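Local coordinates for mandelate racemase/muconate lactonizing enzyme family protein (Azoarcus sp., PDB 2QDE) that binds a metal ion, here barium, in an enolase-superfamily fold that joins an N-terminal capping domain to a TIM-type barrel domain, at residues A[99-104]-A[249-254]; A[107-112]-A[269-274]; A[253-258]-A[281-286]. All coordinates share one frame; numbering follows the deposited sequence.

Contact 1: residues A[99-104]-A[249-254]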
loop_
_atom_site.group_PDB
_atom_site.type_symbol
_atom_site.label_atom_id
_atom_site.label_comp_id
_atom_site.label_asym_id
_atom_site.label_seq_id
_atom_site.Cartn_x
_atom_site.Cartn_y
_atom_site.Cartn_z
ATOM N N ASP A 99 -12.706 -21.405 18.319
ATOM C CA ASP A 99 -13.412 -20.492 19.223
ATOM C C ASP A 99 -13.562 -21.066 20.643
ATOM O O ASP A 99 -12.629 -21.670 21.162
ATOM C CB ASP A 99 -14.791 -20.129 18.648
ATOM C CG ASP A 99 -14.701 -19.454 17.287
ATOM O OD1 ASP A 99 -13.861 -18.545 17.125
ATOM O OD2 ASP A 99 -15.473 -19.819 16.380
ATOM N N ASN A 100 -14.719 -20.862 21.272
ATOM C CA ASN A 100 -14.955 -21.363 22.634
ATOM C C ASN A 100 -13.962 -20.771 23.630
ATOM O O ASN A 100 -13.562 -21.429 24.590
ATOM C CB ASN A 100 -14.841 -22.892 22.670
ATOM C CG ASN A 100 -16.022 -23.573 22.025
ATOM O OD1 ASN A 100 -17.030 -23.849 22.677
ATOM N ND2 ASN A 100 -15.913 -23.834 20.728
ATOM N N ASN A 101 -13.582 -19.522 23.397
ATOM C CA ASN A 101 -12.621 -18.829 24.245
ATOM C C ASN A 101 -12.958 -18.830 25.735
ATOM O O ASN A 101 -12.066 -19.010 26.560
ATOM C CB ASN A 101 -12.450 -17.386 23.761
ATOM C CG ASN A 101 -11.921 -17.313 22.343
ATOM O OD1 ASN A 101 -12.408 -18.009 21.452
ATOM N ND2 ASN A 101 -10.923 -16.466 22.124
ATOM N N GLN A 102 -14.228 -18.630 26.084
ATOM C CA GLN A 102 -14.608 -18.598 27.497
ATOM C C GLN A 102 -14.447 -19.958 28.175
ATOM O O GLN A 102 -14.047 -20.033 29.340
ATOM C CB GLN A 102 -16.043 -18.096 27.648
ATOM C CG GLN A 102 -16.540 -18.021 29.088
ATOM C CD GLN A 102 -17.830 -17.230 29.212
ATOM O OE1 GLN A 102 -18.620 -17.174 28.277
ATOM N NE2 GLN A 102 -18.052 -16.623 30.374
ATOM N N ALA A 103 -14.758 -21.024 27.442
ATOM C CA ALA A 103 -14.623 -22.383 27.959
ATOM C C ALA A 103 -13.137 -22.671 28.175
ATOM O O ALA A 103 -12.743 -23.220 29.206
ATOM C CB ALA A 103 -15.215 -23.379 26.974
ATOM N N LYS A 104 -12.320 -22.293 27.195
ATOM C CA LYS A 104 -10.875 -22.497 27.284
ATOM C C LYS A 104 -10.313 -21.684 28.449
ATOM O O LYS A 104 -9.472 -22.168 29.210
ATOM C CB LYS A 104 -10.184 -22.060 25.988
ATOM C CG LYS A 104 -10.497 -22.910 24.765
ATOM C CD LYS A 104 -9.924 -22.263 23.502
ATOM C CE LYS A 104 -10.117 -23.140 22.278
ATOM N NZ LYS A 104 -9.767 -22.432 21.016
ATOM N N ALA A 249 -10.910 -6.576 19.235
ATOM C CA ALA A 249 -9.635 -7.085 19.740
ATOM C C ALA A 249 -9.785 -8.379 20.530
ATOM O O ALA A 249 -9.758 -8.372 21.765
ATOM C CB ALA A 249 -8.966 -6.032 20.610
ATOM N N GLN A 250 -9.924 -9.491 19.819
ATOM C CA GLN A 250 -10.082 -10.779 20.479
ATOM C C GLN A 250 -8.891 -11.722 20.293
ATOM O O GLN A 250 -8.311 -12.210 21.268
ATOM C CB GLN A 250 -11.361 -11.453 19.977
ATOM C CG GLN A 250 -11.607 -12.829 20.553
ATOM C CD GLN A 250 -12.835 -13.476 19.958
ATOM O OE1 GLN A 250 -13.944 -12.945 20.065
ATOM N NE2 GLN A 250 -12.649 -14.623 19.322
ATOM N N GLU A 251 -8.530 -11.979 19.044
ATOM C CA GLU A 251 -7.421 -12.877 18.738
ATOM C C GLU A 251 -6.137 -12.115 18.426
ATOM O O GLU A 251 -6.173 -10.926 18.097
ATOM C CB GLU A 251 -7.775 -13.761 17.536
ATOM C CG GLU A 251 -9.086 -14.544 17.661
ATOM C CD GLU A 251 -9.097 -15.525 18.828
ATOM O OE1 GLU A 251 -8.010 -15.943 19.277
ATOM O OE2 GLU A 251 -10.202 -15.890 19.286
ATOM N N LEU A 252 -5.006 -12.808 18.524
ATOM C CA LEU A 252 -3.722 -12.188 18.237
ATOM C C LEU A 252 -3.731 -11.581 16.836
ATOM O O LEU A 252 -3.292 -10.452 16.652
ATOM C CB LEU A 252 -2.589 -13.212 18.347
ATOM C CG LEU A 252 -2.284 -13.778 19.734
ATOM C CD1 LEU A 252 -1.064 -14.679 19.632
ATOM C CD2 LEU A 252 -2.027 -12.651 20.730
ATOM N N HIS A 253 -4.245 -12.316 15.851
ATOM C CA HIS A 253 -4.282 -11.776 14.500
ATOM C C HIS A 253 -5.234 -10.579 14.373
ATOM O O HIS A 253 -5.051 -9.739 13.485
ATOM C CB HIS A 253 -4.618 -12.866 13.462
ATOM C CG HIS A 253 -5.937 -13.540 13.673
ATOM N ND1 HIS A 253 -6.118 -14.554 14.588
ATOM C CD2 HIS A 253 -7.132 -13.364 13.062
ATOM C CE1 HIS A 253 -7.370 -14.975 14.529
ATOM N NE2 HIS A 253 -8.005 -14.268 13.611
ATOM N N ASP A 254 -6.232 -10.483 15.255
ATOM C CA ASP A 254 -7.140 -9.331 15.225
ATOM C C ASP A 254 -6.309 -8.107 15.623
ATOM O O ASP A 254 -6.408 -7.042 15.008
ATOM C CB ASP A 254 -8.299 -9.469 16.231
ATOM C CG ASP A 254 -9.278 -10.580 15.873
ATOM O OD1 ASP A 254 -9.503 -10.827 14.667
ATOM O OD2 ASP A 254 -9.841 -11.195 16.809
HETATM O O HOH W 1 -15.084 -16.480 18.610
#
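With CG set beside its backbone N and anti to the carbonyl carbon (chi1 -61°), N101 extends its carboxamide toward E251, whose chain bends at chi2 and brings the carboxylate in from the opposite direction. N101 ND2 donates to E251 OE2 over 3.0 Å, nearly straight at 165°. The oxygen lies close to the amide plane of N101, while the N-H arrives on the syn side of the carboxylate, somewhat out of its plane; the two flat groups are turned 66° apart. The anti side of the same oxygen receives Q250 NE2, at 2.8 Å from E251 OE2, so that two bonds fix this branch of the glutamate. Q250 NE2 also donates to a water, 3.1 Å away, which in turn gives a weak bond to D99 OD1. Asparagine suits its place because ND2 carries two hydrogens: besides E251 it serves the carbonyl O of K273, its strongest polar partner. E251 occupies the N-cap position, and D254 OD2, three residues on, accepts from E251 N at 2.7 Å. The contact thus ties the first turn of helix 101-119, in the capping domain, to the start of barrel helix 252-261. Helix 62-78 packs against N100, A103 and K104, and helix 277-290 meets L252.

Contact 2: residues A[107-112]-A[269-274]; sequences VDFALH and IKTQKA
F109 and T271 meet at the seam between the two domains, where helix 101-119 of the capping domain faces the short helix 271-274 that follows barrel strand 266-269 after one residue, K270. The phenyl ring stands out from its helix with CG anti to the carbonyl carbon (chi1 -62°), and it is the far end of the ring that does the touching. F109 CZ lies 3.4 Å from T271 OG1 and 3.6 Å from T271 CB, while F109 CE1 comes within 3.9 Å of T271 CB. OG1 comes in obliquely to the ring. The hydroxyl sits between backbone N and carbonyl carbon (chi1 47°), which places OG1 beside the ring. Q272 adds its aliphatic part: its CG lies at the edge of the ring, near its plane, 4.3 Å from F109 CE2. A flat, apolar phenylalanine fits a buried place where it must span between two helices, and a threonine offers it a compact branched surface at the helix start.

In the enolase superfamily the N-terminal domain packs over the C-terminal ends of the barrel strands, and this contact belongs to that junction. The amide nitrogen of Q272 has its partners outside the contact: NE2 donates to the carbonyl O of A50 and to E305 OE2. On the capping-domain helix, H112 ND1 donates to D108 O at 2.9 Å and 169°, from above the carbonyl plane; H112 N reaches the same oxygen from the opposite face, so the imidazole is pinned back on its own helix. The D108 carboxylate accepts from the backbone N of L277 and L278, at the start of helix 277-290, whose L277 also packs on F109, H112 and T271.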
loop_
_atom_site.group_PDB
_atom_site.type_symbol
_atom_site.label_atom_id
_atom_site.label_comp_id
_atom_site.label_asym_id
_atom_site.label_seq_id
_atom_site.Cartn_x
_atom_site.Cartn_y
_atom_site.Cartn_z
ATOM N N VAL A 107 -10.846 -23.307 31.839
ATOM C CA VAL A 107 -9.917 -24.400 32.084
ATOM C C VAL A 107 -8.571 -23.821 32.527
ATOM O O VAL A 107 -7.973 -24.269 33.504
ATOM C CB VAL A 107 -9.715 -25.242 30.802
ATOM C CG1 VAL A 107 -8.581 -26.246 31.002
ATOM C CG2 VAL A 107 -11.006 -25.962 30.450
ATOM N N ASP A 108 -8.115 -22.811 31.793
ATOM C CA ASP A 108 -6.850 -22.131 32.069
ATOM C C ASP A 108 -6.820 -21.572 33.496
ATOM O O ASP A 108 -5.809 -21.687 34.194
ATOM C CB ASP A 108 -6.659 -21.000 31.045
ATOM C CG ASP A 108 -5.480 -20.091 31.369
ATOM O OD1 ASP A 108 -4.472 -20.116 30.627
ATOM O OD2 ASP A 108 -5.563 -19.346 32.365
ATOM N N PHE A 109 -7.927 -20.966 33.921
ATOM C CA PHE A 109 -8.019 -20.389 35.263
ATOM C C PHE A 109 -7.810 -21.448 36.342
ATOM O O PHE A 109 -7.068 -21.222 37.300
ATOM C CB PHE A 109 -9.385 -19.734 35.503
ATOM C CG PHE A 109 -9.699 -18.588 34.574
ATOM C CD1 PHE A 109 -8.683 -17.911 33.892
ATOM C CD2 PHE A 109 -11.019 -18.176 34.395
ATOM C CE1 PHE A 109 -8.984 -16.841 33.041
ATOM C CE2 PHE A 109 -11.333 -17.110 33.548
ATOM C CZ PHE A 109 -10.311 -16.444 32.872
ATOM N N ALA A 110 -8.476 -22.591 36.182
ATOM C CA ALA A 110 -8.380 -23.683 37.149
ATOM C C ALA A 110 -7.009 -24.344 37.124
ATOM O O ALA A 110 -6.552 -24.871 38.132
ATOM C CB ALA A 110 -9.479 -24.730 36.890
ATOM N N LEU A 111 -6.348 -24.328 35.975
ATOM C CA LEU A 111 -5.021 -24.928 35.890
ATOM C C LEU A 111 -4.043 -24.078 36.703
ATOM O O LEU A 111 -3.253 -24.608 37.489
ATOM C CB LEU A 111 -4.564 -25.032 34.427
ATOM C CG LEU A 111 -5.167 -26.190 33.621
ATOM C CD1 LEU A 111 -4.891 -26.004 32.135
ATOM C CD2 LEU A 111 -4.580 -27.514 34.116
ATOM N N HIS A 112 -4.109 -22.759 36.527
ATOM C CA HIS A 112 -3.223 -21.861 37.265
ATOM C C HIS A 112 -3.489 -21.958 38.764
ATOM O O HIS A 112 -2.564 -21.902 39.570
ATOM C CB HIS A 112 -3.408 -20.405 36.824
ATOM C CG HIS A 112 -2.708 -20.065 35.545
ATOM N ND1 HIS A 112 -3.246 -20.337 34.306
ATOM C CD2 HIS A 112 -1.506 -19.483 35.316
ATOM C CE1 HIS A 112 -2.407 -19.934 33.367
ATOM N NE2 HIS A 112 -1.344 -19.413 33.953
ATOM N N ILE A 269 -9.629 -5.461 27.196
ATOM C CA ILE A 269 -9.452 -6.900 27.201
ATOM C C ILE A 269 -10.310 -7.539 28.290
ATOM O O ILE A 269 -10.720 -6.875 29.236
ATOM C CB ILE A 269 -7.971 -7.271 27.459
ATOM C CG1 ILE A 269 -7.757 -8.778 27.276
ATOM C CG2 ILE A 269 -7.573 -6.868 28.875
ATOM C CD1 ILE A 269 -6.328 -9.229 27.518
ATOM N N LYS A 270 -10.609 -8.823 28.119
ATOM C CA LYS A 270 -11.331 -9.608 29.123
ATOM C C LYS A 270 -10.623 -10.949 29.063
ATOM O O LYS A 270 -10.369 -11.465 27.975
ATOM C CB LYS A 270 -12.821 -9.785 28.788
ATOM C CG LYS A 270 -13.674 -8.546 29.027
ATOM C CD LYS A 270 -15.157 -8.891 29.032
ATOM C CE LYS A 270 -16.032 -7.653 29.220
ATOM N NZ LYS A 270 -15.880 -6.695 28.101
ATOM N N THR A 271 -10.275 -11.506 30.217
ATOM C CA THR A 271 -9.588 -12.786 30.235
ATOM C C THR A 271 -10.387 -13.869 29.515
ATOM O O THR A 271 -9.809 -14.754 28.896
ATOM C CB THR A 271 -9.268 -13.236 31.680
ATOM O OG1 THR A 271 -10.427 -13.078 32.503
ATOM C CG2 THR A 271 -8.138 -12.396 32.250
ATOM N N GLN A 272 -11.711 -13.789 29.578
ATOM C CA GLN A 272 -12.543 -14.783 28.907
ATOM C C GLN A 272 -12.558 -14.591 27.388
ATOM O O GLN A 272 -12.739 -15.545 26.636
ATOM C CB GLN A 272 -13.978 -14.748 29.454
ATOM C CG GLN A 272 -14.092 -15.199 30.906
ATOM C CD GLN A 272 -14.031 -14.051 31.892
ATOM O OE1 GLN A 272 -13.426 -13.010 31.621
ATOM N NE2 GLN A 272 -14.652 -14.241 33.056
ATOM N N LYS A 273 -12.369 -13.356 26.935
ATOM C CA LYS A 273 -12.352 -13.086 25.502
ATOM C C LYS A 273 -11.034 -13.589 24.923
ATOM O O LYS A 273 -11.002 -14.240 23.873
ATOM C CB LYS A 273 -12.493 -11.585 25.244
ATOM C CG LYS A 273 -12.442 -11.197 23.775
ATOM C CD LYS A 273 -12.588 -9.687 23.579
ATOM C CE LYS A 273 -11.489 -8.906 24.300
ATOM N NZ LYS A 273 -11.557 -7.444 23.995
ATOM N N ALA A 274 -9.949 -13.284 25.627
ATOM C CA ALA A 274 -8.608 -13.687 25.211
ATOM C C ALA A 274 -8.478 -15.207 25.171
ATOM O O ALA A 274 -7.766 -15.753 24.327
ATOM C CB ALA A 274 -7.566 -13.099 26.157
#

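Contact 3: residues A[253-258]-A[281-286]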
loop_
_atom_site.group_PDB
_atom_site.type_symbol
_atom_site.label_atom_id
_atom_site.label_comp_id
_atom_site.label_asym_id
_atom_site.label_seq_id
_atom_site.Cartn_x
_atom_site.Cartn_y
_atom_site.Cartn_z
ATOM N N HIS A 253 -4.245 -12.316 15.851
ATOM C CA HIS A 253 -4.282 -11.776 14.500
ATOM C C HIS A 253 -5.234 -10.579 14.373
ATOM O O HIS A 253 -5.051 -9.739 13.485
ATOM C CB HIS A 253 -4.618 -12.866 13.462
ATOM C CG HIS A 253 -5.937 -13.540 13.673
ATOM N ND1 HIS A 253 -6.118 -14.554 14.588
ATOM C CD2 HIS A 253 -7.132 -13.364 13.062
ATOM C CE1 HIS A 253 -7.370 -14.975 14.529
ATOM N NE2 HIS A 253 -8.005 -14.268 13.611
ATOM N N ASP A 254 -6.232 -10.483 15.255
ATOM C CA ASP A 254 -7.140 -9.331 15.225
ATOM C C ASP A 254 -6.309 -8.107 15.623
ATOM O O ASP A 254 -6.408 -7.042 15.008
ATOM C CB ASP A 254 -8.299 -9.469 16.231
ATOM C CG ASP A 254 -9.278 -10.580 15.873
ATOM O OD1 ASP A 254 -9.503 -10.827 14.667
ATOM O OD2 ASP A 254 -9.841 -11.195 16.809
ATOM N N LEU A 255 -5.498 -8.272 16.666
ATOM C CA LEU A 255 -4.649 -7.191 17.153
ATOM C C LEU A 255 -3.676 -6.749 16.061
ATOM O O LEU A 255 -3.395 -5.558 15.914
ATOM C CB LEU A 255 -3.882 -7.637 18.408
ATOM C CG LEU A 255 -4.575 -7.476 19.773
ATOM C CD1 LEU A 255 -5.988 -8.032 19.738
ATOM C CD2 LEU A 255 -3.755 -8.198 20.840
ATOM N N LEU A 256 -3.170 -7.714 15.297
ATOM C CA LEU A 256 -2.246 -7.412 14.206
ATOM C C LEU A 256 -2.973 -6.570 13.158
ATOM O O LEU A 256 -2.459 -5.551 12.701
ATOM C CB LEU A 256 -1.730 -8.702 13.562
ATOM C CG LEU A 256 -0.902 -8.508 12.287
ATOM C CD1 LEU A 256 0.286 -7.611 12.575
ATOM C CD2 LEU A 256 -0.443 -9.857 11.763
ATOM N N ALA A 257 -4.175 -6.997 12.789
ATOM C CA ALA A 257 -4.953 -6.264 11.799
ATOM C C ALA A 257 -5.287 -4.870 12.323
ATOM O O ALA A 257 -5.317 -3.901 11.557
ATOM C CB ALA A 257 -6.236 -7.026 11.456
ATOM N N ILE A 258 -5.522 -4.762 13.628
ATOM C CA ILE A 258 -5.847 -3.469 14.208
ATOM C C ILE A 258 -4.689 -2.487 14.091
ATOM O O ILE A 258 -4.893 -1.330 13.732
ATOM C CB ILE A 258 -6.256 -3.597 15.694
ATOM C CG1 ILE A 258 -7.625 -4.277 15.791
ATOM C CG2 ILE A 258 -6.304 -2.221 16.346
ATOM C CD1 ILE A 258 -8.057 -4.604 17.211
ATOM N N GLN A 281 -1.624 -13.148 28.273
ATOM C CA GLN A 281 -0.248 -12.651 28.291
ATOM C C GLN A 281 0.253 -12.431 26.864
ATOM O O GLN A 281 0.955 -11.461 26.585
ATOM C CB GLN A 281 0.674 -13.636 29.021
ATOM C CG GLN A 281 0.375 -13.792 30.508
ATOM C CD GLN A 281 1.331 -14.750 31.186
ATOM O OE1 GLN A 281 2.200 -14.342 31.969
ATOM N NE2 GLN A 281 1.189 -16.030 30.878
ATOM N N ARG A 282 -0.108 -13.341 25.964
ATOM C CA ARG A 282 0.298 -13.215 24.568
ATOM C C ARG A 282 -0.396 -11.984 23.970
ATOM O O ARG A 282 0.218 -11.185 23.273
ATOM C CB ARG A 282 -0.085 -14.484 23.797
ATOM C CG ARG A 282 0.626 -15.742 24.306
ATOM C CD ARG A 282 0.173 -16.992 23.566
ATOM N NE ARG A 282 0.876 -18.184 24.038
ATOM C CZ ARG A 282 0.512 -19.434 23.762
ATOM N NH1 ARG A 282 -0.555 -19.675 23.010
ATOM N NH2 ARG A 282 1.215 -20.450 24.247
ATOM N N TRP A 283 -1.681 -11.852 24.274
ATOM C CA TRP A 283 -2.519 -10.742 23.823
ATOM C C TRP A 283 -1.869 -9.416 24.246
ATOM O O TRP A 283 -1.769 -8.471 23.459
ATOM C CB TRP A 283 -3.889 -10.881 24.489
ATOM C CG TRP A 283 -5.031 -10.096 23.899
ATOM C CD1 TRP A 283 -6.047 -10.592 23.136
ATOM C CD2 TRP A 283 -5.353 -8.720 24.145
ATOM N NE1 TRP A 283 -6.989 -9.623 22.907
ATOM C CE2 TRP A 283 -6.590 -8.462 23.513
ATOM C CE3 TRP A 283 -4.720 -7.684 24.845
ATOM C CZ2 TRP A 283 -7.213 -7.204 23.562
ATOM C CZ3 TRP A 283 -5.339 -6.432 24.894
ATOM C CH2 TRP A 283 -6.572 -6.206 24.258
ATOM N N LEU A 284 -1.421 -9.369 25.498
ATOM C CA LEU A 284 -0.792 -8.180 26.058
ATOM C C LEU A 284 0.595 -7.920 25.468
ATOM O O LEU A 284 1.138 -6.823 25.592
ATOM C CB LEU A 284 -0.734 -8.295 27.589
ATOM C CG LEU A 284 -2.109 -8.172 28.268
ATOM C CD1 LEU A 284 -1.993 -8.400 29.766
ATOM C CD2 LEU A 284 -2.700 -6.794 27.986
ATOM N N THR A 285 1.171 -8.932 24.831
ATOM C CA THR A 285 2.470 -8.764 24.186
ATOM C C THR A 285 2.238 -7.925 22.934
ATOM O O THR A 285 2.996 -7.003 22.630
ATOM C CB THR A 285 3.075 -10.118 23.780
ATOM O OG1 THR A 285 3.403 -10.855 24.959
ATOM C CG2 THR A 285 4.335 -9.919 22.942
ATOM N N LEU A 286 1.174 -8.251 22.207
ATOM C CA LEU A 286 0.840 -7.498 21.006
ATOM C C LEU A 286 0.430 -6.078 21.393
ATOM O O LEU A 286 0.755 -5.123 20.689
ATOM C CB LEU A 286 -0.293 -8.193 20.241
ATOM C CG LEU A 286 0.134 -9.153 19.124
ATOM C CD1 LEU A 286 1.179 -10.153 19.619
ATOM C CD2 LEU A 286 -1.094 -9.879 18.611
#
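Segments 253-258 and 281-286 are helical and run almost parallel, their axes 9.9 Å apart at closest approach and 10° from alignment. The CA atoms come nearest at L255 and L286, 6.7 Å apart. L255 points toward the other helix and makes most of the contact: both of its methyls lie over the indole of W283, and CD2 also meets L286. CD2 sits over the five-membered ring of W283, 3.7 Å from the centroid and 10° off the normal, a CH-pi contact over the face of that ring. CD1 rides over the same face farther along, 3.7 Å from W283 NE1, so the two methyls lie over the pyrrole side of the indole. The two side chains cross at about a right angle. What presents the face is the tryptophan's own first torsion: its CG is anti to the backbone N (chi1 -163°), which carries the ring nearer to helix 252-261.

CD2 of L255 also packs against backbone and side chain of the partner helix, lying 3.3 Å from W283 O and 3.5 Å from L286 CB. In return L286 CD2 reaches back to L255 CB, at 3.6 Å, and the two leucines pass each other obliquely. A branched aliphatic chain suits L255: CD2 meets both the indole and L286, and CD1 widens the cover over the indole. The indole is polar at just one atom, and W283 NE1 donates to the carbonyl O of A249, which helps hold the ring in its rotation.

Both helices belong to the outer layer of the barrel, flanking strand 266-269 in sequence, the second leading on to strand 294-296. W283 leans inward on L267 and I269 of strand 266-269, helix 229-236 packs on A257 and I258, and L256 packs on L256, and L286 on L289, of a neighbouring subunit.

How the contacts relate
Contacts 1 and 2 are successive places along helix 101-119, their centres about 10 Å apart, and N101 CB packs 3.4 Å from Q272 O. K273, whose carbonyl contact 1 uses, forms through its NZ a salt bridge with D246, one of the barium ligands. Contact 3 shares H253 and D254 with contact 1, the centres lying about 11 Å apart, and L252 CD2 packs 3.6 Å from W283 N. Contacts 2 and 3 are farther apart, about 16 Å between centres, yet I269 CD1 packs 3.5 Å from W283 CE3. The side chains of Q250, Q272 and W283 lie about 11, 12 and 11 Å from the barium ion, outside its first shell.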